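Local atomic coordinates of SWI/SNF-related matrix-associated actin-dependent regulator of chromatin subfamily A-like protein 1 (Mus musculus, PDB entry 4O66), a protein that probably acts in DNA repair and replication as an SNF2-family, ATP-hydrolysing enzyme whose HARP domain recognises structured nucleic acid substrates. Residues F53-S56 with D57-A60. Numbering follows the deposited sequence.
Sequences FSMS and DYRA
M55 runs alongside Y58, three residues on, both side chains heading in the same direction. The thioether of M55 is flexible enough to bend at both chi2 and chi3 (-52° and -59°), which curls its methyl back so that CE lies 3.8 Å from CB of Y58, obliquely to the ring. SD stands 5.3 Å from the ring centroid, 36° off the normal, a Met-aromatic contact. The tyrosine suits this surface site because its CB and near ring carbons give the methyl an apolar surface while OH reaches L76 N through a weak hydrogen bond. The backbone that carries the pair is a 3-10 turn leading from strand 50-52 into helix 58-65 of the HARP domain: D57 N bonds to S54 O (2.9 Å) and Y58 N to M55 O (3.0 Å). S54 OG accepts from S56 N (3.2 Å), an ST turn, for which the short serine side chain is well suited. D57 is buried, and its carboxylate divides its work: OD2 bonds to S41 OG, tying the turn to the loop after helix 30-38, while OD1 accepts a hydrogen bond from a water oxygen 2.7 Å away that also meets S56 OG. Another water, inserted between S56 O and A60 N, links the two where a regular helix would have a direct i to i+4 bond.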
ATOM      1  N   PHE A  53       6.775  -4.737  -2.430  1.00 13.92           N
ATOM      2  CA  PHE A  53       7.307  -4.728  -3.789  1.00  9.74           C
ATOM      3  C   PHE A  53       8.811  -4.946  -3.760  1.00 10.19           C
ATOM      4  O   PHE A  53       9.433  -4.667  -2.767  1.00 11.95           O
ATOM      5  CB  PHE A  53       6.993  -3.386  -4.455  1.00  8.76           C
ATOM      6  CG  PHE A  53       5.562  -3.031  -4.420  1.00 11.49           C
ATOM      7  CD1 PHE A  53       5.039  -2.336  -3.337  1.00 13.50           C
ATOM      8  CD2 PHE A  53       4.728  -3.378  -5.438  1.00  8.10           C
ATOM      9  CE1 PHE A  53       3.718  -2.023  -3.284  1.00 12.57           C
ATOM     10  CE2 PHE A  53       3.390  -3.060  -5.393  1.00 10.62           C
ATOM     11  CZ  PHE A  53       2.887  -2.396  -4.318  1.00 16.18           C
ATOM     12  N   SER A  54       9.392  -5.463  -4.838  1.00 13.00           N
ATOM     13  CA  SER A  54      10.832  -5.420  -5.015  1.00 15.20           C
ATOM     14  C   SER A  54      11.309  -3.963  -5.118  1.00 11.77           C
ATOM     15  O   SER A  54      10.598  -3.084  -5.601  1.00 11.08           O
ATOM     16  CB  SER A  54      11.263  -6.200  -6.280  1.00 14.51           C
ATOM     17  OG  SER A  54      12.682  -6.242  -6.418  1.00 12.11           O
ATOM     18  N   MET A  55      12.515  -3.699  -4.646  1.00 16.31           N
ATOM     19  CA  MET A  55      13.152  -2.426  -4.939  1.00 11.95           C
ATOM     20  C   MET A  55      13.209  -2.144  -6.457  1.00 14.15           C
ATOM     21  O   MET A  55      13.220  -0.993  -6.897  1.00 13.80           O
ATOM     22  CB  MET A  55      14.543  -2.402  -4.313  1.00 11.42           C
ATOM     23  CG  MET A  55      14.575  -2.040  -2.827  1.00 14.06           C
ATOM     24  SD  MET A  55      13.701  -0.501  -2.399  1.00 18.83           S
ATOM     25  CE  MET A  55      14.563   0.726  -3.380  1.00 15.79           C
ATOM     26  N   SER A  56      13.208  -3.189  -7.269  1.00 13.56           N
ATOM     27  CA  SER A  56      13.185  -3.006  -8.721  1.00 16.51           C
ATOM     28  C   SER A  56      11.941  -2.243  -9.189  1.00 20.78           C
ATOM     29  O   SER A  56      11.965  -1.608 -10.244  1.00 17.17           O
ATOM     30  CB  SER A  56      13.271  -4.359  -9.412  1.00 15.23           C
ATOM     31  OG  SER A  56      12.024  -5.034  -9.359  1.00 15.39           O
ATOM     32  N   ASP A  57      10.865  -2.263  -8.389  1.00 15.81           N
ATOM     33  CA  ASP A  57       9.667  -1.510  -8.738  1.00 10.69           C
ATOM     34  C   ASP A  57       9.523  -0.182  -8.060  1.00 13.02           C
ATOM     35  O   ASP A  57       8.526   0.488  -8.278  1.00 16.24           O
ATOM     36  CB  ASP A  57       8.399  -2.313  -8.440  1.00 10.82           C
ATOM     37  CG  ASP A  57       8.077  -3.297  -9.520  1.00 21.39           C
ATOM     38  OD1 ASP A  57       8.595  -3.116 -10.657  1.00 23.74           O
ATOM     39  OD2 ASP A  57       7.304  -4.244  -9.224  1.00 19.15           O
ATOM     40  N   TYR A  58      10.506   0.210  -7.259  1.00 10.30           N
ATOM     41  CA  TYR A  58      10.373   1.419  -6.448  1.00 10.77           C
ATOM     42  C   TYR A  58      10.208   2.670  -7.288  1.00 11.13           C
ATOM     43  O   TYR A  58       9.293   3.471  -7.045  1.00 11.37           O
ATOM     44  CB  TYR A  58      11.573   1.561  -5.498  1.00  9.07           C
ATOM     45  CG  TYR A  58      11.580   2.871  -4.702  1.00 15.72           C
ATOM     46  CD1 TYR A  58      10.604   3.130  -3.743  1.00 14.43           C
ATOM     47  CD2 TYR A  58      12.560   3.829  -4.924  1.00 14.37           C
ATOM     48  CE1 TYR A  58      10.606   4.282  -3.023  1.00 16.92           C
ATOM     49  CE2 TYR A  58      12.575   5.004  -4.216  1.00 14.63           C
ATOM     50  CZ  TYR A  58      11.592   5.224  -3.254  1.00 22.47           C
ATOM     51  OH  TYR A  58      11.585   6.385  -2.523  1.00 14.26           O
ATOM     52  N   ARG A  59      11.085   2.848  -8.280  1.00 14.39           N
ATOM     53  CA  ARG A  59      11.061   4.070  -9.095  1.00 12.85           C
ATOM     54  C   ARG A  59       9.731   4.173  -9.873  1.00 16.06           C
ATOM     55  O   ARG A  59       9.132   5.237  -9.949  1.00 19.47           O
ATOM     56  CB  ARG A  59      12.284   4.117 -10.038  1.00 15.56           C
ATOM     57  CG  ARG A  59      12.466   5.450 -10.784  1.00 27.55           C
ATOM     58  CD  ARG A  59      13.805   5.548 -11.507  0.50 23.70           C
ATOM     59  N   ALA A  60       9.257   3.051 -10.400  1.00 19.14           N
ATOM     60  CA  ALA A  60       7.986   3.001 -11.123  1.00 20.20           C
ATOM     61  C   ALA A  60       6.822   3.367 -10.229  1.00 21.07           C
ATOM     62  O   ALA A  60       5.952   4.133 -10.636  1.00 21.21           O
ATOM     63  CB  ALA A  60       7.763   1.627 -11.714  1.00 19.96           C
TER
HETATM   64  O   HOH W   1      13.451   0.898  -8.408  1.00 17.55           O
HETATM   65  O   HOH W   2      11.004   0.875 -11.205  1.00 13.77           O
HETATM   66  O   HOH W   3      10.376  -5.046 -11.253  1.00 19.49           O